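Local coordinates for Glyoxalase/bleomycin resistance protein/dioxygenase (Nocardioides sp., PDB 4MYM), which is of unestablished specific function but belongs to the glyoxalase/bleomycin resistance/dioxygenase family, whose members bind metals, small substrates or antibiotics, at residues A[37-42]-A[76-81]; A[101-106]-A[147-152]; A[133-138]-A[153-158]. All coordinates share one frame; numbering follows the deposited sequence.

Interaction 1. Residues A[37-42]-A[76-81]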
loop_
_atom_site.group_PDB
_atom_site.type_symbol
_atom_site.label_atom_id
_atom_site.label_comp_id
_atom_site.label_asym_id
_atom_site.label_seq_id
_atom_site.Cartn_x
_atom_site.Cartn_y
_atom_site.Cartn_z
ATOM N N VAL A 37 -0.544 -2.478 -9.299
ATOM C CA VAL A 37 -0.174 -2.783 -10.670
ATOM C C VAL A 37 -1.301 -3.622 -11.264
ATOM O O VAL A 37 -1.629 -4.697 -10.750
ATOM C CB VAL A 37 1.176 -3.511 -10.717
ATOM C CG1 VAL A 37 1.499 -3.991 -12.127
ATOM C CG2 VAL A 37 2.270 -2.588 -10.196
ATOM N N THR A 38 -1.916 -3.108 -12.323
ATOM C CA THR A 38 -3.022 -3.800 -12.968
ATOM C C THR A 38 -2.627 -4.295 -14.371
ATOM O O THR A 38 -1.618 -3.843 -14.951
ATOM C CB THR A 38 -4.293 -2.910 -13.027
ATOM O OG1 THR A 38 -5.423 -3.695 -13.442
ATOM C CG2 THR A 38 -4.115 -1.739 -13.975
ATOM N N HIS A 39 -3.405 -5.258 -14.872
ATOM C CA HIS A 39 -3.301 -5.746 -16.252
ATOM C C HIS A 39 -4.609 -5.557 -17.019
ATOM O O HIS A 39 -4.725 -5.952 -18.179
ATOM C CB HIS A 39 -2.892 -7.218 -16.254
ATOM C CG HIS A 39 -1.642 -7.474 -15.485
ATOM N ND1 HIS A 39 -0.392 -7.156 -15.971
ATOM C CD2 HIS A 39 -1.447 -7.968 -14.241
ATOM C CE1 HIS A 39 0.519 -7.469 -15.069
ATOM N NE2 HIS A 39 -0.095 -7.949 -14.004
ATOM N N ASP A 40 -5.588 -4.942 -16.366
ATOM C CA ASP A 40 -6.879 -4.661 -16.975
ATOM C C ASP A 40 -7.480 -3.546 -16.156
ATOM O O ASP A 40 -8.219 -3.785 -15.196
ATOM C CB ASP A 40 -7.769 -5.908 -16.980
ATOM C CG ASP A 40 -9.107 -5.689 -17.703
ATOM O OD1 ASP A 40 -9.561 -4.528 -17.897
ATOM O OD2 ASP A 40 -9.718 -6.709 -18.061
ATOM N N LEU A 41 -7.125 -2.320 -16.529
ATOM C CA LEU A 41 -7.486 -1.144 -15.748
ATOM C C LEU A 41 -9.002 -1.042 -15.559
ATOM O O LEU A 41 -9.471 -0.828 -14.447
ATOM C CB LEU A 41 -6.933 0.125 -16.403
ATOM C CG LEU A 41 -7.341 1.453 -15.764
ATOM C CD1 LEU A 41 -6.737 1.585 -14.371
ATOM C CD2 LEU A 41 -6.921 2.619 -16.649
ATOM N N GLU A 42 -9.775 -1.198 -16.633
ATOM C CA GLU A 42 -11.223 -0.977 -16.530
ATOM C C GLU A 42 -11.917 -1.981 -15.617
ATOM O O GLU A 42 -12.828 -1.612 -14.890
ATOM C CB GLU A 42 -11.890 -0.911 -17.916
ATOM C CG GLU A 42 -11.444 0.286 -18.751
ATOM C CD GLU A 42 -11.390 1.586 -17.963
ATOM O OE1 GLU A 42 -12.366 1.893 -17.246
ATOM O OE2 GLU A 42 -10.365 2.299 -18.048
ATOM N N TRP A 76 -2.342 1.447 -11.993
ATOM C CA TRP A 76 -1.477 1.804 -13.110
ATOM C C TRP A 76 -1.146 0.539 -13.898
ATOM O O TRP A 76 -0.654 -0.442 -13.339
ATOM C CB TRP A 76 -0.202 2.456 -12.576
ATOM C CG TRP A 76 0.577 3.290 -13.564
ATOM C CD1 TRP A 76 0.316 3.493 -14.893
ATOM C CD2 TRP A 76 1.766 4.019 -13.277
ATOM N NE1 TRP A 76 1.282 4.319 -15.448
ATOM C CE2 TRP A 76 2.182 4.646 -14.473
ATOM C CE3 TRP A 76 2.517 4.211 -12.119
ATOM C CZ2 TRP A 76 3.315 5.452 -14.535
ATOM C CZ3 TRP A 76 3.652 5.011 -12.189
ATOM C CH2 TRP A 76 4.031 5.621 -13.392
ATOM N N ASP A 77 -1.440 0.568 -15.193
ATOM C CA ASP A 77 -1.201 -0.568 -16.067
ATOM C C ASP A 77 0.273 -0.939 -16.111
ATOM O O ASP A 77 1.124 -0.057 -16.292
ATOM C CB ASP A 77 -1.659 -0.239 -17.487
ATOM C CG ASP A 77 -1.438 -1.399 -18.433
ATOM O OD1 ASP A 77 -2.239 -2.355 -18.379
ATOM O OD2 ASP A 77 -0.448 -1.361 -19.189
ATOM N N ALA A 78 0.563 -2.239 -15.973
ATOM C CA ALA A 78 1.935 -2.753 -15.935
ATOM C C ALA A 78 2.744 -2.429 -17.201
ATOM O O ALA A 78 3.923 -2.083 -17.115
ATOM C CB ALA A 78 1.929 -4.267 -15.707
ATOM N N GLN A 79 2.120 -2.583 -18.363
ATOM C CA GLN A 79 2.806 -2.305 -19.635
ATOM C C GLN A 79 3.217 -0.832 -19.726
ATOM O O GLN A 79 4.363 -0.525 -20.082
ATOM C CB GLN A 79 1.924 -2.691 -20.826
ATOM C CG GLN A 79 2.631 -2.636 -22.175
ATOM C CD GLN A 79 1.838 -3.310 -23.299
ATOM O OE1 GLN A 79 1.064 -4.247 -23.071
ATOM N NE2 GLN A 79 2.044 -2.839 -24.523
ATOM N N LEU A 80 2.296 0.065 -19.378
ATOM C CA LEU A 80 2.602 1.505 -19.344
ATOM C C LEU A 80 3.723 1.893 -18.382
ATOM O O LEU A 80 4.562 2.747 -18.713
ATOM C CB LEU A 80 1.356 2.348 -19.044
ATOM C CG LEU A 80 0.680 3.028 -20.243
ATOM C CD1 LEU A 80 -0.317 4.041 -19.737
ATOM C CD2 LEU A 80 1.662 3.729 -21.174
ATOM N N ILE A 81 3.739 1.283 -17.197
ATOM C CA ILE A 81 4.836 1.493 -16.248
ATOM C C ILE A 81 6.168 1.126 -16.904
ATOM O O ILE A 81 7.122 1.907 -16.863
ATOM C CB ILE A 81 4.667 0.655 -14.967
ATOM C CG1 ILE A 81 3.447 1.146 -14.164
ATOM C CG2 ILE A 81 5.921 0.728 -14.093
ATOM C CD1 ILE A 81 3.018 0.180 -13.077
HETATM O O HOH W 1 -4.946 -2.102 -18.405
#
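With chi1 at 173°, V37 swings CG1 away from its own backbone N and lays it on A78 CB, 3.6 Å away, while CG2 reaches I81 CD1 more loosely. H39 adds to this apolar patch: a chi1 of -55° brings its imidazole obliquely against the start of helix 78-85, with CE1 3.6 Å from A78 CB. The short side chain of A78 is met by both the valine and the imidazole at the first turn of the helix. On the other face of the sheet, T38 tucks CG2 between its own backbone N and carbonyl carbon, against the backbone of W76 and D77, and its OG1 bonds instead to S44 OG.

The strands are parallel neighbours. T38 N donates to W76 O (3.1 Å) and A78 N to T38 O (2.9 Å), so the last strand bond is made by the first residue of the helix.

D77 suits this junction because its carboxylate has two oxygens to spend. OD2 caps the helix by accepting from L80 N (3.1 Å) through its anti lone pair; OD1 accepts from a water (2.7 Å) that in turn takes the N-H of L41, at the start of the other helix. W76 lies with its ring face under I81 CG1 and meets W134 of the second subunit edge-to-face.

Two parallel strands, one passing straight into a helix and the other through a two-residue link, each helix N-capped by an aspartate, at one side of a 1-4-3-2 sheet, are consistent with the βαβββ module of the vicinal oxygen chelate fold.

Interaction 2. Residues A[101-106]-A[147-152]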
loop_
_atom_site.group_PDB
_atom_site.type_symbol
_atom_site.label_atom_id
_atom_site.label_comp_id
_atom_site.label_asym_id
_atom_site.label_seq_id
_atom_site.Cartn_x
_atom_site.Cartn_y
_atom_site.Cartn_z
ATOM N N VAL A 101 -3.438 -5.147 1.727
ATOM C CA VAL A 101 -4.005 -3.849 2.081
ATOM C C VAL A 101 -4.910 -4.079 3.291
ATOM O O VAL A 101 -5.859 -4.858 3.188
ATOM C CB VAL A 101 -4.774 -3.275 0.874
ATOM C CG1 VAL A 101 -5.363 -1.919 1.198
ATOM C CG2 VAL A 101 -3.833 -3.165 -0.325
ATOM N N ALA A 102 -4.633 -3.421 4.428
ATOM C CA ALA A 102 -5.385 -3.673 5.661
ATOM C C ALA A 102 -6.206 -2.467 6.125
ATOM O O ALA A 102 -5.766 -1.307 6.047
ATOM C CB ALA A 102 -4.466 -4.147 6.769
ATOM N N VAL A 103 -7.403 -2.784 6.609
ATOM C CA VAL A 103 -8.398 -1.829 7.024
ATOM C C VAL A 103 -8.786 -2.174 8.458
ATOM O O VAL A 103 -9.396 -3.204 8.697
ATOM C CB VAL A 103 -9.632 -1.933 6.105
ATOM C CG1 VAL A 103 -10.747 -1.018 6.571
ATOM C CG2 VAL A 103 -9.254 -1.662 4.655
ATOM N N GLU A 104 -8.419 -1.331 9.421
ATOM C CA GLU A 104 -8.726 -1.634 10.793
ATOM C C GLU A 104 -10.148 -1.153 11.066
ATOM O O GLU A 104 -10.461 -0.010 10.789
ATOM C CB GLU A 104 -7.779 -0.942 11.765
ATOM C CG GLU A 104 -8.124 -1.295 13.210
ATOM C CD GLU A 104 -7.151 -0.761 14.239
ATOM O OE1 GLU A 104 -6.080 -0.217 13.867
ATOM O OE2 GLU A 104 -7.477 -0.890 15.439
ATOM N N LEU A 105 -10.989 -2.029 11.608
ATOM C CA LEU A 105 -12.323 -1.633 12.077
ATOM C C LEU A 105 -12.333 -1.489 13.605
ATOM O O LEU A 105 -11.391 -1.895 14.281
ATOM C CB LEU A 105 -13.364 -2.644 11.613
ATOM C CG LEU A 105 -13.500 -2.862 10.099
ATOM C CD1 LEU A 105 -14.759 -3.647 9.801
ATOM C CD2 LEU A 105 -13.513 -1.555 9.308
ATOM N N SER A 106 -13.410 -0.918 14.139
ATOM C CA SER A 106 -13.462 -0.526 15.543
ATOM C C SER A 106 -13.959 -1.592 16.513
ATOM O O SER A 106 -13.891 -1.379 17.711
ATOM C CB SER A 106 -14.332 0.721 15.698
ATOM O OG SER A 106 -13.833 1.753 14.879
ATOM N N GLU A 147 -3.278 -8.164 -5.144
ATOM C CA GLU A 147 -3.309 -7.888 -3.726
ATOM C C GLU A 147 -4.409 -8.712 -3.065
ATOM O O GLU A 147 -5.347 -9.184 -3.733
ATOM C CB GLU A 147 -3.554 -6.396 -3.460
ATOM C CG GLU A 147 -5.011 -5.953 -3.408
ATOM C CD GLU A 147 -5.691 -5.844 -4.765
ATOM O OE1 GLU A 147 -5.162 -6.338 -5.788
ATOM O OE2 GLU A 147 -6.782 -5.238 -4.804
ATOM N N PHE A 148 -4.290 -8.851 -1.754
ATOM C CA PHE A 148 -5.449 -9.179 -0.932
ATOM C C PHE A 148 -5.683 -8.112 0.115
ATOM O O PHE A 148 -4.770 -7.359 0.475
ATOM C CB PHE A 148 -5.362 -10.576 -0.299
ATOM C CG PHE A 148 -4.274 -10.770 0.723
ATOM C CD1 PHE A 148 -2.924 -10.789 0.362
ATOM C CD2 PHE A 148 -4.598 -11.046 2.044
ATOM C CE1 PHE A 148 -1.937 -11.028 1.311
ATOM C CE2 PHE A 148 -3.619 -11.270 2.992
ATOM C CZ PHE A 148 -2.289 -11.280 2.627
ATOM N N TRP A 149 -6.920 -8.079 0.583
ATOM C CA TRP A 149 -7.399 -7.147 1.600
ATOM C C TRP A 149 -7.698 -7.874 2.897
ATOM O O TRP A 149 -8.178 -9.020 2.893
ATOM C CB TRP A 149 -8.675 -6.469 1.112
ATOM C CG TRP A 149 -8.470 -5.523 -0.050
ATOM C CD1 TRP A 149 -8.162 -5.851 -1.342
ATOM C CD2 TRP A 149 -8.589 -4.096 -0.021
ATOM N NE1 TRP A 149 -8.068 -4.715 -2.116
ATOM C CE2 TRP A 149 -8.322 -3.624 -1.329
ATOM C CE3 TRP A 149 -8.889 -3.169 0.985
ATOM C CZ2 TRP A 149 -8.349 -2.256 -1.655
ATOM C CZ3 TRP A 149 -8.908 -1.828 0.669
ATOM C CH2 TRP A 149 -8.639 -1.381 -0.643
ATOM N N GLU A 150 -7.384 -7.208 4.000
ATOM C CA GLU A 150 -7.694 -7.672 5.325
ATOM C C GLU A 150 -8.525 -6.583 6.003
ATOM O O GLU A 150 -8.163 -5.411 5.961
ATOM C CB GLU A 150 -6.428 -7.905 6.121
ATOM C CG GLU A 150 -6.674 -8.325 7.574
ATOM C CD GLU A 150 -5.459 -8.196 8.449
ATOM O OE1 GLU A 150 -4.894 -7.081 8.534
ATOM O OE2 GLU A 150 -5.073 -9.188 9.090
ATOM N N TYR A 151 -9.665 -6.967 6.567
ATOM C CA TYR A 151 -10.375 -6.123 7.523
ATOM C C TYR A 151 -10.139 -6.816 8.848
ATOM O O TYR A 151 -10.285 -8.041 8.949
ATOM C CB TYR A 151 -11.876 -6.041 7.226
ATOM C CG TYR A 151 -12.318 -5.186 6.062
ATOM C CD1 TYR A 151 -11.537 -5.029 4.916
ATOM C CD2 TYR A 151 -13.568 -4.570 6.077
ATOM C CE1 TYR A 151 -11.965 -4.258 3.854
ATOM C CE2 TYR A 151 -14.003 -3.809 5.009
ATOM C CZ TYR A 151 -13.193 -3.651 3.901
ATOM O OH TYR A 151 -13.640 -2.905 2.834
ATOM N N PHE A 152 -9.717 -6.067 9.861
ATOM C CA PHE A 152 -9.390 -6.648 11.147
ATOM C C PHE A 152 -9.864 -5.727 12.265
ATOM O O PHE A 152 -9.995 -4.515 12.064
ATOM C CB PHE A 152 -7.897 -6.956 11.302
ATOM C CG PHE A 152 -7.013 -5.739 11.476
ATOM C CD1 PHE A 152 -6.622 -4.976 10.377
ATOM C CD2 PHE A 152 -6.547 -5.377 12.727
ATOM C CE1 PHE A 152 -5.814 -3.855 10.533
ATOM C CE2 PHE A 152 -5.744 -4.252 12.883
ATOM C CZ PHE A 152 -5.368 -3.505 11.789
#
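V101 CG1 sits over one face of the W149 indole, 3.7 Å from the centroid of the six-membered ring, the two side chains leaving the sheet together. A chi1 of -179° carries that methyl there, while the tryptophan, with chi1 at -68°, leans its ring back over the neighbouring strand. V103 CG2 meets the same indole from its edge, at 4.0 Å from CE3, and V103 CB lies over the Y151 ring in a further CH-pi contact. Valines suit these places: each offers a short, branched apolar surface to a ring face. L105 CD1 continues the row, touching Y151 CD2 obliquely.

E147, two residues earlier, fixes the rotation of the indole: NE1 of W149 donates to OE2 of E147 (3.0 Å), in the ring plane, and OE2 has a second partner in Y48 OH.

The opposite face carries A102, E104, E150 and F152. F152 takes the less usual chi1 of 72°, which tips its ring across to the other strand, where E104 CA lies over the face. The extended E104 chain slants across this ring, CB coming within 3.5 Å of CZ and CG following. A102, the smallest residue here, is in contact with E150 OE1 (3.5 Å from CB), which also bonds to a bound buffer molecule.

Between the strands, backbone bonds alternate from V101 N to F148 O (2.9 Å) through to L105 N and F152 O (2.7 Å). A strand of the second subunit pairs antiparallel with A102, continuing the sheet across the interface. Such neighbouring parallel first and last strands are characteristic of the βαβββ module of vicinal oxygen chelate proteins.

Interaction 3. Residues A[133-138]-A[153-158]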
loop_
_atom_site.group_PDB
_atom_site.type_symbol
_atom_site.label_atom_id
_atom_site.label_comp_id
_atom_site.label_asym_id
_atom_site.label_seq_id
_atom_site.Cartn_x
_atom_site.Cartn_y
_atom_site.Cartn_z
ATOM N N PRO A 133 -4.644 -16.028 16.006
ATOM C CA PRO A 133 -3.757 -16.112 17.175
ATOM C C PRO A 133 -3.039 -14.817 17.537
ATOM O O PRO A 133 -2.401 -14.752 18.589
ATOM C CB PRO A 133 -2.744 -17.188 16.774
ATOM C CG PRO A 133 -2.837 -17.289 15.292
ATOM C CD PRO A 133 -4.251 -16.980 14.952
ATOM N N TRP A 134 -3.138 -13.804 16.676
ATOM C CA TRP A 134 -2.573 -12.484 16.980
ATOM C C TRP A 134 -3.596 -11.518 17.600
ATOM O O TRP A 134 -3.407 -10.303 17.562
ATOM C CB TRP A 134 -1.950 -11.868 15.728
ATOM C CG TRP A 134 -2.787 -11.961 14.511
ATOM C CD1 TRP A 134 -3.756 -11.101 14.120
ATOM C CD2 TRP A 134 -2.703 -12.967 13.499
ATOM N NE1 TRP A 134 -4.300 -11.508 12.922
ATOM C CE2 TRP A 134 -3.666 -12.654 12.520
ATOM C CE3 TRP A 134 -1.916 -14.111 13.331
ATOM C CZ2 TRP A 134 -3.859 -13.435 11.396
ATOM C CZ3 TRP A 134 -2.110 -14.889 12.207
ATOM C CH2 TRP A 134 -3.071 -14.548 11.252
ATOM N N ASN A 135 -4.673 -12.067 18.163
ATOM C CA ASN A 135 -5.649 -11.309 18.962
ATOM C C ASN A 135 -6.522 -10.340 18.154
ATOM O O ASN A 135 -6.936 -9.267 18.650
ATOM C CB ASN A 135 -4.953 -10.586 20.136
ATOM C CG ASN A 135 -5.893 -10.358 21.309
ATOM O OD1 ASN A 135 -6.017 -9.242 21.851
ATOM N ND2 ASN A 135 -6.590 -11.402 21.677
ATOM N N ALA A 136 -6.837 -10.755 16.926
ATOM C CA ALA A 136 -7.730 -10.013 16.043
ATOM C C ALA A 136 -8.748 -10.925 15.402
ATOM O O ALA A 136 -8.480 -12.111 15.168
ATOM C CB ALA A 136 -6.931 -9.285 14.965
ATOM N N ARG A 137 -9.921 -10.357 15.105
ATOM C CA ARG A 137 -10.921 -10.998 14.300
ATOM C C ARG A 137 -10.775 -10.417 12.894
ATOM O O ARG A 137 -10.830 -9.192 12.721
ATOM C CB ARG A 137 -12.320 -10.747 14.873
ATOM C CG ARG A 137 -13.446 -11.369 14.071
ATOM C CD ARG A 137 -14.732 -11.446 14.888
ATOM N NE ARG A 137 -15.751 -12.278 14.268
ATOM C CZ ARG A 137 -15.868 -13.600 14.423
ATOM N NH1 ARG A 137 -15.013 -14.285 15.162
ATOM N NH2 ARG A 137 -16.861 -14.251 13.817
ATOM N N CYS A 138 -10.554 -11.296 11.913
ATOM C CA CYS A 138 -10.168 -10.892 10.556
ATOM C C CYS A 138 -10.951 -11.555 9.456
ATOM O O CYS A 138 -11.447 -12.685 9.608
ATOM C CB CYS A 138 -8.694 -11.214 10.300
ATOM S SG CYS A 138 -7.585 -10.603 11.561
ATOM N N ALA A 153 -10.144 -6.333 13.414
ATOM C CA ALA A 153 -10.429 -5.596 14.642
ATOM C C ALA A 153 -9.868 -6.361 15.838
ATOM O O ALA A 153 -9.920 -7.598 15.894
ATOM C CB ALA A 153 -11.916 -5.350 14.776
ATOM N N TRP A 154 -9.296 -5.616 16.780
ATOM C CA TRP A 154 -8.613 -6.206 17.915
ATOM C C TRP A 154 -9.627 -6.799 18.891
ATOM O O TRP A 154 -10.661 -6.202 19.145
ATOM C CB TRP A 154 -7.764 -5.167 18.654
ATOM C CG TRP A 154 -6.629 -4.640 17.847
ATOM C CD1 TRP A 154 -6.408 -3.349 17.508
ATOM C CD2 TRP A 154 -5.567 -5.401 17.267
ATOM N NE1 TRP A 154 -5.276 -3.252 16.747
ATOM C CE2 TRP A 154 -4.742 -4.499 16.579
ATOM C CE3 TRP A 154 -5.245 -6.760 17.247
ATOM C CZ2 TRP A 154 -3.602 -4.906 15.884
ATOM C CZ3 TRP A 154 -4.118 -7.167 16.556
ATOM C CH2 TRP A 154 -3.307 -6.238 15.886
ATOM N N LEU A 155 -9.313 -7.976 19.405
ATOM C CA LEU A 155 -10.078 -8.588 20.489
ATOM C C LEU A 155 -9.652 -7.929 21.796
ATOM O O LEU A 155 -8.734 -7.098 21.810
ATOM C CB LEU A 155 -9.810 -10.093 20.536
ATOM C CG LEU A 155 -10.151 -10.879 19.265
ATOM C CD1 LEU A 155 -9.727 -12.330 19.414
ATOM C CD2 LEU A 155 -11.635 -10.787 18.940
ATOM N N GLU A 156 -10.307 -8.289 22.899
ATOM C CA GLU A 156 -9.934 -7.734 24.207
ATOM C C GLU A 156 -8.433 -7.839 24.449
ATOM O O GLU A 156 -7.839 -8.890 24.232
ATOM C CB GLU A 156 -10.672 -8.432 25.360
ATOM C CG GLU A 156 -10.154 -7.974 26.724
ATOM C CD GLU A 156 -10.899 -8.552 27.916
ATOM O OE1 GLU A 156 -11.640 -9.549 27.753
ATOM O OE2 GLU A 156 -10.716 -8.006 29.029
ATOM N N GLY A 157 -7.838 -6.751 24.930
ATOM C CA GLY A 157 -6.402 -6.685 25.188
ATOM C C GLY A 157 -5.635 -5.934 24.113
ATOM O O GLY A 157 -4.511 -5.489 24.341
ATOM N N GLY A 158 -6.232 -5.795 22.932
ATOM C CA GLY A 158 -5.657 -4.956 21.888
ATOM C C GLY A 158 -4.487 -5.593 21.149
ATOM O O GLY A 158 -4.326 -6.814 21.143
#
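W154 reaches across to 133-138 with the benzo side of its indole, where CE3 lies 3.8 Å from A136 CB and the carbonyl oxygens of W134 and N135 both approach the ring edge. This is the open end of a beta hairpin, strands 136-142 and 147-154, in the second four-stranded sheet of the molecule. A136 and W154 form a non-hydrogen-bonded pair, and the small methyl lets the large ring settle beside the backbone. The electron-rich carbonyls suit the ring rim, whose C-H groups are slightly positive; W134 O is 3.4 Å from CZ3. The chain also curls back so that G158 C lies over one indole face.

L155 crosses N135 at a slant and brings CD2 to 4.1 Å from R137 CB. Its backbone N donates to N135 O (2.8 Å). L155 then opens a type II turn closed by G158 N bonding back to L155 O. G157 holds a positive phi of 102°, where a side chain would press on the preceding carbonyl, hence a glycine.

R137, extended as far as NE with chi1 at 179°, carries its guanidinium away from 153-158 to salt bridges with D112 of helix 108-120 and D131 of strand 130-132, joining its own strand to both. Its backbone and that of A153 make the reciprocal bonds of a hydrogen-bonded pair, R137 N to A153 O at 2.9 Å and A153 N to R137 O at 3.0 Å.

How the interactions relate
Following the chain from its N terminus, interaction 1 comes first: 76-81 returns to 37-42 and closes a loop of 33 residues, finishing the first sheet before the second begins. Helix 78-85 is then followed by strand 99-104, where interaction 2 opens. Interactions 2 and 3 cross, since 133-138 enters before 147-152 closes the earlier loop, and 153-158 follows on directly. Strand 147-154 therefore serves both, with strand 99-104 on one side and strand 136-142 on the other. The centres of interactions 1 and 3 stand about 35 Å apart within one chain, on opposite sides of its centre, and interactions 1 and 2 each also touch the second subunit.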